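Local coordinates for protein 3,4-dihydroxybenzoate decarboxylase (Enterobacter cloacae, PDB 5NY5) that catalyses the decarboxylation of 3,4-dihydroxybenzoate, and in reverse the para-carboxylation of catechols, as a UbiD-family enzyme dependent on prenylated flavin, at residues S157-T162 with K195-A200; G267-G272 with P302-K307; G432-Q437 with N453-K458. One frame throughout, in Å; residues are numbered along the deposited sequence.

Interaction 1: residues S157-T162 with K195-A200; sequences SDPEDT and KKAEAA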
loop_
_atom_site.group_PDB
_atom_site.type_symbol
_atom_site.label_atom_id
_atom_site.label_comp_id
_atom_site.label_asym_id
_atom_site.label_seq_id
_atom_site.Cartn_x
_atom_site.Cartn_y
_atom_site.Cartn_z
ATOM N N SER A 157 1.591 13.916 50.694
ATOM C CA SER A 157 0.333 14.627 50.864
ATOM C C SER A 157 0.478 16.055 50.360
ATOM O O SER A 157 1.573 16.623 50.358
ATOM C CB SER A 157 -0.121 14.636 52.328
ATOM O OG SER A 157 -0.511 13.341 52.744
ATOM N N ASP A 158 -0.646 16.623 49.933
ATOM C CA ASP A 158 -0.677 18.002 49.467
ATOM C C ASP A 158 -0.165 18.929 50.565
ATOM O O ASP A 158 -0.676 18.887 51.694
ATOM C CB ASP A 158 -2.104 18.382 49.067
ATOM C CG ASP A 158 -2.186 19.702 48.314
ATOM O OD1 ASP A 158 -1.457 20.656 48.656
ATOM O OD2 ASP A 158 -3.004 19.788 47.375
ATOM N N PRO A 159 0.834 19.772 50.286
ATOM C CA PRO A 159 1.314 20.711 51.310
ATOM C C PRO A 159 0.292 21.770 51.693
ATOM O O PRO A 159 0.510 22.482 52.682
ATOM C CB PRO A 159 2.550 21.341 50.657
ATOM C CG PRO A 159 2.302 21.207 49.192
ATOM C CD PRO A 159 1.579 19.904 49.022
ATOM N N GLU A 160 -0.806 21.896 50.948
ATOM C CA GLU A 160 -1.891 22.807 51.289
ATOM C C GLU A 160 -3.083 22.081 51.899
ATOM O O GLU A 160 -3.556 22.459 52.976
ATOM C CB GLU A 160 -2.339 23.584 50.045
ATOM C CG GLU A 160 -1.269 24.482 49.449
ATOM C CD GLU A 160 -1.793 25.325 48.301
ATOM O OE1 GLU A 160 -2.939 25.090 47.864
ATOM O OE2 GLU A 160 -1.061 26.225 47.839
ATOM N N ASP A 161 -3.578 21.040 51.233
ATOM C CA ASP A 161 -4.728 20.262 51.689
ATOM C C ASP A 161 -4.238 18.851 51.999
ATOM O O ASP A 161 -4.315 17.958 51.153
ATOM C CB ASP A 161 -5.837 20.257 50.635
ATOM C CG ASP A 161 -7.156 19.736 51.173
ATOM O OD1 ASP A 161 -7.156 19.062 52.224
ATOM O OD2 ASP A 161 -8.199 19.998 50.539
ATOM N N THR A 162 -3.758 18.650 53.231
ATOM C CA THR A 162 -3.194 17.365 53.630
ATOM C C THR A 162 -4.158 16.203 53.404
ATOM O O THR A 162 -3.713 15.058 53.263
ATOM C CB THR A 162 -2.771 17.428 55.102
ATOM O OG1 THR A 162 -1.981 18.603 55.317
ATOM C CG2 THR A 162 -1.946 16.207 55.487
ATOM N N LYS A 195 5.300 20.874 43.229
ATOM C CA LYS A 195 5.340 22.199 42.617
ATOM C C LYS A 195 4.823 23.264 43.576
ATOM O O LYS A 195 5.429 24.332 43.717
ATOM C CB LYS A 195 4.532 22.201 41.320
ATOM C CG LYS A 195 5.369 22.042 40.061
ATOM C CD LYS A 195 6.142 23.315 39.743
ATOM C CE LYS A 195 6.858 23.211 38.404
ATOM N NZ LYS A 195 7.434 24.518 37.974
ATOM N N LYS A 196 3.697 22.989 44.238
ATOM C CA LYS A 196 3.163 23.926 45.222
ATOM C C LYS A 196 4.181 24.199 46.320
ATOM O O LYS A 196 4.393 25.351 46.718
ATOM C CB LYS A 196 1.868 23.379 45.822
ATOM C CG LYS A 196 0.754 23.148 44.818
ATOM C CD LYS A 196 -0.492 22.621 45.510
ATOM C CE LYS A 196 -1.615 22.371 44.520
ATOM N NZ LYS A 196 -2.819 21.809 45.189
ATOM N N ALA A 197 4.829 23.146 46.818
ATOM C CA ALA A 197 5.829 23.317 47.866
ATOM C C ALA A 197 7.028 24.104 47.354
ATOM O O ALA A 197 7.512 25.027 48.021
ATOM C CB ALA A 197 6.261 21.952 48.400
ATOM N N GLU A 198 7.516 23.759 46.161
ATOM C CA GLU A 198 8.678 24.449 45.613
ATOM C C GLU A 198 8.373 25.908 45.304
ATOM O O GLU A 198 9.271 26.756 45.376
ATOM C CB GLU A 198 9.172 23.732 44.357
ATOM C CG GLU A 198 10.472 24.285 43.806
ATOM C CD GLU A 198 11.032 23.450 42.677
ATOM O OE1 GLU A 198 10.238 22.808 41.958
ATOM O OE2 GLU A 198 12.270 23.431 42.512
ATOM N N ALA A 199 7.121 26.221 44.963
ATOM C CA ALA A 199 6.759 27.603 44.672
ATOM C C ALA A 199 6.949 28.490 45.894
ATOM O O ALA A 199 7.433 29.623 45.782
ATOM C CB ALA A 199 5.315 27.674 44.176
ATOM N N ALA A 200 6.584 27.990 47.070
ATOM C CA ALA A 200 6.695 28.742 48.311
ATOM C C ALA A 200 8.074 28.633 48.948
ATOM O O ALA A 200 8.269 29.132 50.060
ATOM C CB ALA A 200 5.629 28.276 49.304
#

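Interaction 2: residues G267-G272 with P302-K307; sequences GELLPG and PVIKVK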
loop_
_atom_site.group_PDB
_atom_site.type_symbol
_atom_site.label_atom_id
_atom_site.label_comp_id
_atom_site.label_asym_id
_atom_site.label_seq_id
_atom_site.Cartn_x
_atom_site.Cartn_y
_atom_site.Cartn_z
ATOM N N GLY A 267 12.392 11.576 54.185
ATOM C CA GLY A 267 13.142 12.665 53.601
ATOM C C GLY A 267 12.225 13.756 53.094
ATOM O O GLY A 267 11.003 13.692 53.235
ATOM N N GLU A 268 12.842 14.770 52.494
ATOM C CA GLU A 268 12.126 15.901 51.929
ATOM C C GLU A 268 12.691 16.224 50.555
ATOM O O GLU A 268 13.891 16.081 50.309
ATOM C CB GLU A 268 12.222 17.137 52.834
ATOM C CG GLU A 268 11.511 16.987 54.166
ATOM C CD GLU A 268 11.830 18.114 55.124
ATOM O OE1 GLU A 268 11.325 18.086 56.266
ATOM O OE2 GLU A 268 12.590 19.028 54.737
ATOM N N LEU A 269 11.808 16.659 49.660
ATOM C CA LEU A 269 12.211 17.108 48.331
ATOM C C LEU A 269 12.628 18.571 48.420
ATOM O O LEU A 269 11.792 19.450 48.654
ATOM C CB LEU A 269 11.072 16.910 47.337
ATOM C CG LEU A 269 10.799 15.463 46.922
ATOM C CD1 LEU A 269 9.335 15.262 46.579
ATOM C CD2 LEU A 269 11.674 15.084 45.739
ATOM N N LEU A 270 13.915 18.835 48.234
ATOM C CA LEU A 270 14.441 20.181 48.423
ATOM C C LEU A 270 14.093 21.058 47.225
ATOM O O LEU A 270 14.366 20.674 46.084
ATOM C CB LEU A 270 15.949 20.142 48.622
ATOM C CG LEU A 270 16.458 19.209 49.717
ATOM C CD1 LEU A 270 17.962 19.345 49.871
ATOM C CD2 LEU A 270 15.750 19.494 51.031
ATOM N N PRO A 271 13.504 22.231 47.442
ATOM C CA PRO A 271 13.115 23.082 46.314
ATOM C C PRO A 271 14.316 23.750 45.668
ATOM O O PRO A 271 15.331 24.026 46.312
ATOM C CB PRO A 271 12.188 24.124 46.953
ATOM C CG PRO A 271 11.893 23.614 48.332
ATOM C CD PRO A 271 13.068 22.792 48.729
ATOM N N GLY A 272 14.186 24.011 44.370
ATOM C CA GLY A 272 15.200 24.745 43.642
ATOM C C GLY A 272 16.399 23.919 43.226
ATOM O O GLY A 272 16.934 24.110 42.129
ATOM N N PRO A 302 14.959 16.133 40.964
ATOM C CA PRO A 302 14.792 16.660 42.322
ATOM C C PRO A 302 15.489 15.774 43.343
ATOM O O PRO A 302 15.518 14.548 43.214
ATOM C CB PRO A 302 13.272 16.664 42.520
ATOM C CG PRO A 302 12.764 15.657 41.555
ATOM C CD PRO A 302 13.680 15.707 40.373
ATOM N N VAL A 303 16.051 16.411 44.366
ATOM C CA VAL A 303 16.864 15.737 45.373
ATOM C C VAL A 303 16.013 15.482 46.608
ATOM O O VAL A 303 15.288 16.372 47.067
ATOM C CB VAL A 303 18.108 16.571 45.725
ATOM C CG1 VAL A 303 18.793 16.021 46.964
ATOM C CG2 VAL A 303 19.073 16.597 44.551
ATOM N N ILE A 304 16.095 14.267 47.141
ATOM C CA ILE A 304 15.493 13.926 48.424
ATOM C C ILE A 304 16.580 13.993 49.486
ATOM O O ILE A 304 17.582 13.274 49.408
ATOM C CB ILE A 304 14.834 12.540 48.395
ATOM C CG1 ILE A 304 13.473 12.613 47.707
ATOM C CG2 ILE A 304 14.680 11.995 49.804
ATOM C CD1 ILE A 304 12.623 11.386 47.914
ATOM N N LYS A 305 16.388 14.867 50.471
ATOM C CA LYS A 305 17.287 14.984 51.613
ATOM C C LYS A 305 16.699 14.155 52.747
ATOM O O LYS A 305 15.665 14.518 53.314
ATOM C CB LYS A 305 17.453 16.444 52.027
ATOM C CG LYS A 305 18.574 16.704 53.017
ATOM C CD LYS A 305 19.896 16.934 52.308
ATOM C CE LYS A 305 20.924 17.537 53.250
ATOM N NZ LYS A 305 22.211 17.839 52.566
ATOM N N VAL A 306 17.348 13.035 53.067
ATOM C CA VAL A 306 16.812 12.138 54.081
ATOM C C VAL A 306 17.009 12.747 55.461
ATOM O O VAL A 306 18.068 13.311 55.771
ATOM C CB VAL A 306 17.467 10.750 53.977
ATOM C CG1 VAL A 306 18.973 10.863 54.044
ATOM C CG2 VAL A 306 16.955 9.832 55.077
ATOM N N LYS A 307 15.973 12.661 56.292
ATOM C CA LYS A 307 16.052 13.092 57.680
ATOM C C LYS A 307 16.228 11.934 58.645
ATOM O O LYS A 307 16.907 12.087 59.664
ATOM C CB LYS A 307 14.798 13.883 58.064
ATOM C CG LYS A 307 14.601 15.150 57.254
ATOM C CD LYS A 307 15.811 16.058 57.368
ATOM C CE LYS A 307 15.653 17.302 56.511
ATOM N NZ LYS A 307 16.852 18.179 56.583
#

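Interaction 3: residues G432-Q437 with N453-K458; sequences GIRGHQ and NGISCK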
loop_
_atom_site.group_PDB
_atom_site.type_symbol
_atom_site.label_atom_id
_atom_site.label_comp_id
_atom_site.label_asym_id
_atom_site.label_seq_id
_atom_site.Cartn_x
_atom_site.Cartn_y
_atom_site.Cartn_z
ATOM N N GLY A 432 2.082 7.073 13.084
ATOM C CA GLY A 432 2.036 8.376 13.715
ATOM C C GLY A 432 1.342 8.457 15.057
ATOM O O GLY A 432 0.891 9.539 15.437
ATOM N N ILE A 433 1.250 7.358 15.798
ATOM C CA ILE A 433 0.560 7.338 17.082
ATOM C C ILE A 433 1.596 7.344 18.196
ATOM O O ILE A 433 2.505 6.506 18.209
ATOM C CB ILE A 433 -0.362 6.114 17.198
ATOM C CG1 ILE A 433 -1.176 5.939 15.919
ATOM C CG2 ILE A 433 -1.290 6.268 18.387
ATOM C CD1 ILE A 433 -2.101 7.092 15.631
ATOM N N ARG A 434 1.462 8.281 19.132
ATOM C CA ARG A 434 2.396 8.337 20.248
ATOM C C ARG A 434 2.337 7.047 21.056
ATOM O O ARG A 434 1.260 6.526 21.351
ATOM C CB ARG A 434 2.102 9.532 21.154
ATOM C CG ARG A 434 3.004 9.573 22.377
ATOM C CD ARG A 434 3.200 10.977 22.897
ATOM N NE ARG A 434 3.633 11.889 21.845
ATOM C CZ ARG A 434 4.898 12.086 21.492
ATOM N NH1 ARG A 434 5.189 12.946 20.525
ATOM N NH2 ARG A 434 5.871 11.428 22.100
ATOM N N GLY A 435 3.512 6.526 21.393
ATOM C CA GLY A 435 3.610 5.281 22.126
ATOM C C GLY A 435 4.367 5.427 23.426
ATOM O O GLY A 435 3.761 5.572 24.491
ATOM N N HIS A 436 5.694 5.394 23.354
ATOM C CA HIS A 436 6.512 5.484 24.552
ATOM C C HIS A 436 7.934 5.853 24.156
ATOM O O HIS A 436 8.451 5.363 23.150
ATOM C CB HIS A 436 6.495 4.167 25.333
ATOM C CG HIS A 436 6.903 4.309 26.765
ATOM N ND1 HIS A 436 8.164 4.713 27.143
ATOM C CD2 HIS A 436 6.216 4.098 27.913
ATOM C CE1 HIS A 436 8.236 4.750 28.461
ATOM N NE2 HIS A 436 7.066 4.380 28.952
ATOM N N GLN A 437 8.559 6.714 24.959
ATOM C CA GLN A 437 9.895 7.208 24.653
ATOM C C GLN A 437 10.967 6.136 24.768
ATOM O O GLN A 437 12.017 6.263 24.133
ATOM C CB GLN A 437 10.243 8.371 25.581
ATOM C CG GLN A 437 9.387 9.604 25.382
ATOM C CD GLN A 437 9.997 10.582 24.398
ATOM O OE1 GLN A 437 11.177 10.489 24.065
ATOM N NE2 GLN A 437 9.193 11.533 23.937
ATOM N N ASN A 453 10.505 11.560 18.693
ATOM C CA ASN A 453 10.749 10.501 19.662
ATOM C C ASN A 453 9.466 10.144 20.402
ATOM O O ASN A 453 8.655 11.012 20.731
ATOM C CB ASN A 453 11.825 10.934 20.657
ATOM C CG ASN A 453 13.188 11.072 20.018
ATOM O OD1 ASN A 453 13.472 10.441 19.006
ATOM N ND2 ASN A 453 14.045 11.893 20.613
ATOM N N GLY A 454 9.282 8.852 20.657
ATOM C CA GLY A 454 8.115 8.375 21.359
ATOM C C GLY A 454 6.887 8.178 20.503
ATOM O O GLY A 454 5.834 7.815 21.038
ATOM N N ILE A 455 6.982 8.415 19.198
ATOM C CA ILE A 455 5.891 8.172 18.267
ATOM C C ILE A 455 6.212 6.907 17.491
ATOM O O ILE A 455 7.375 6.618 17.193
ATOM C CB ILE A 455 5.673 9.371 17.321
ATOM C CG1 ILE A 455 5.532 10.659 18.130
ATOM C CG2 ILE A 455 4.449 9.153 16.446
ATOM C CD1 ILE A 455 5.382 11.891 17.289
ATOM N N SER A 456 5.171 6.145 17.166
ATOM C CA SER A 456 5.367 4.832 16.578
ATOM C C SER A 456 4.291 4.543 15.545
ATOM O O SER A 456 3.243 5.189 15.504
ATOM C CB SER A 456 5.349 3.738 17.652
ATOM O OG SER A 456 5.444 2.448 17.080
ATOM N N CYS A 457 4.577 3.556 14.708
ATOM C CA CYS A 457 3.544 2.845 13.979
ATOM C C CYS A 457 3.051 1.714 14.869
ATOM O O CYS A 457 3.855 0.978 15.449
ATOM C CB CYS A 457 4.080 2.305 12.655
ATOM S SG CYS A 457 2.904 1.336 11.700
ATOM N N LYS A 458 1.738 1.599 15.007
ATOM C CA LYS A 458 1.129 0.571 15.831
ATOM C C LYS A 458 0.423 -0.426 14.926
ATOM O O LYS A 458 -0.255 -0.036 13.976
ATOM C CB LYS A 458 0.159 1.190 16.837
ATOM C CG LYS A 458 0.807 2.285 17.673
ATOM C CD LYS A 458 0.006 2.618 18.916
ATOM C CE LYS A 458 0.759 3.602 19.796
ATOM N NZ LYS A 458 0.093 3.793 21.113
HETATM O O HOH W 1 5.992 9.142 24.087
#

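Interaction 1: residues S157-T162 with K195-A200
Lys196, on the last turns of helix 189-199, reaches across to the loop 157-162 and meets three successive residues, Asp158, Pro159 and Glu160. At its root, CB lies 4.0 Å from CG of Pro159. The chain then leaves with CG anti to the carbonyl carbon (chi1 -61°) and runs fully extended, crossing the side chains of the loop at about a right angle. CD lies near two carboxylates, 3.8 Å from OD1 of Asp158 and 4.1 Å from CD of Glu160. CE moves on toward OD2 of Asp158, and NZ ends in a salt bridge to that oxygen, 3.0 Å away. The ammonium meets OD2 on its syn side, 18° out of the carboxylate plane. OE1 of Glu160 stays 4.2 Å from NZ, beyond a salt bridge, where its opposite charge may still add some attraction.

The other oxygen of Asp158 faces its own loop: OD1 accepts the N-H of Glu160 (N to OD1 2.7 Å) on its anti side, well out of the carboxylate plane, so one carboxylate both shapes the turn and holds the lysine. Beside this polar grip, Pro159 CG rests 4.1 Å from CB of Ala197, and Phe193 and Leu204 extend the apolar patch. The arrangement is an Asx turn in the loop joining strands 148-157 and 165-174, pinned by a salt bridge to the C-terminal part of a helix that borders the flavin site.

Interaction 2: residues G267-G272 with P302-K307
With CG anti to the carbonyl carbon (chi1 -73°), Leu269 turns CD2 onto CG1 of Ile304, 3.6 Å away. The same methyl also touches CB of Pro302, the leucine and proline lying side by side and pointing the same way. Leu270, with a similar first torsion (chi1 -53°), instead sets its forked end against the aliphatic root of Lys305, with CD2 3.6 Å from CB. The lysine, bent at chi2 (87°), then carries NZ off to a salt bridge with Glu179.

The backbones pair antiparallel. Glu268 and Lys305 form a hydrogen-bonded pair, Lys305 N to Glu268 O at 2.8 Å and Glu268 N to Lys305 O at 3.0 Å, and Leu270 N adds a bond to Val303 O at 3.1 Å. At Gly267 the strands close to 3.7 Å between its CA and that of Val306, the glycine CA lying against Lys305 O and Ile304 CG2.

This pairing belongs to the antiparallel sheet of the Rift-related domain, where strand 263-269 lies between 204-210 and 303-311. Leu269 and Ile304 pack on Val206 on an apolar face, Glu268 and Lys305 share the polar one, and backbone bonds hold the two strands together.

Interaction 3: residues G432-Q437 with N453-K458
Arg434 lays its guanidinium over Ile455, the two side chains running at a slant to each other on one face of a short antiparallel pairing. CG1 of Ile455 sits over one face of the flat group, toward its rim, 3.3 Å from NH1. An extended start (CG anti to the backbone N, chi1 176°) followed by a bend at chi3 brings NH2 to the carbonyl of Asn453: the 3.1 Å bond to Asn453 O lies in the carbonyl plane on a lone pair, though that oxygen is tilted from the guanidinium plane. A water in the guanidinium plane accepts from NH2 at its edge and gives a weak bond to Gly454 O. NH1 turns to Glu378 O of the second subunit.

On the opposite face, Lys458 runs extended at about a right angle to Ile433, its CE 3.6 Å from CG2 of the isoleucine. NZ then reaches Arg434 O at 3.0 Å, tilted 33° from the carbonyl plane, and a second carbonyl, that of Leu395. Farther along, Gln437 and Asn453 cross at about a right angle with their amide planes 86° apart, and OE1 of Gln437 touches Asn453 CB at 3.5 Å.

Ile433 and Ser456 are a hydrogen-bonded pair, each N-H bonding to the other's carbonyl, and Gly435 N meets Gly454 O at 2.7 Å. Gly432 and Ile433 both face Ser456, a G1 beta bulge. Gly454, with positive phi, lies close against the ends of Arg434 and Gln437.

The named protein acceptors of Arg434 NH1 and NH2 and of Lys458 NZ are all backbone carbonyls, one on the second subunit. Neutral oxygens thus hold the buried Lys458 ammonium, and the arginine ties the strand outermost in this chain's sheet to the neighbouring chain.

How the interactions relate
Interactions 1 and 2 adjoin within the Rift-related, FMN-binding region: their centres are 14 Å apart, and Glu198 OE2 lies 2.7 Å from Gly272 N, a probable hydrogen bond that links helix 189-199 to the strand pair. Interaction 3 belongs to the C-terminal domain; its centre is about 33 Å from each of the others, with nearest atoms about 19 Å from interaction 1 and about 17 Å from interaction 2. Each lies near residues that bind prenylated FMN or manganese, neither bound in this apo chain: side chain to side chain, Asp158 is about 8 Å from His189 and Asp166, Pro302 about 6 Å from Phe183, and His436 about 9 Å from Phe183 and Arg171.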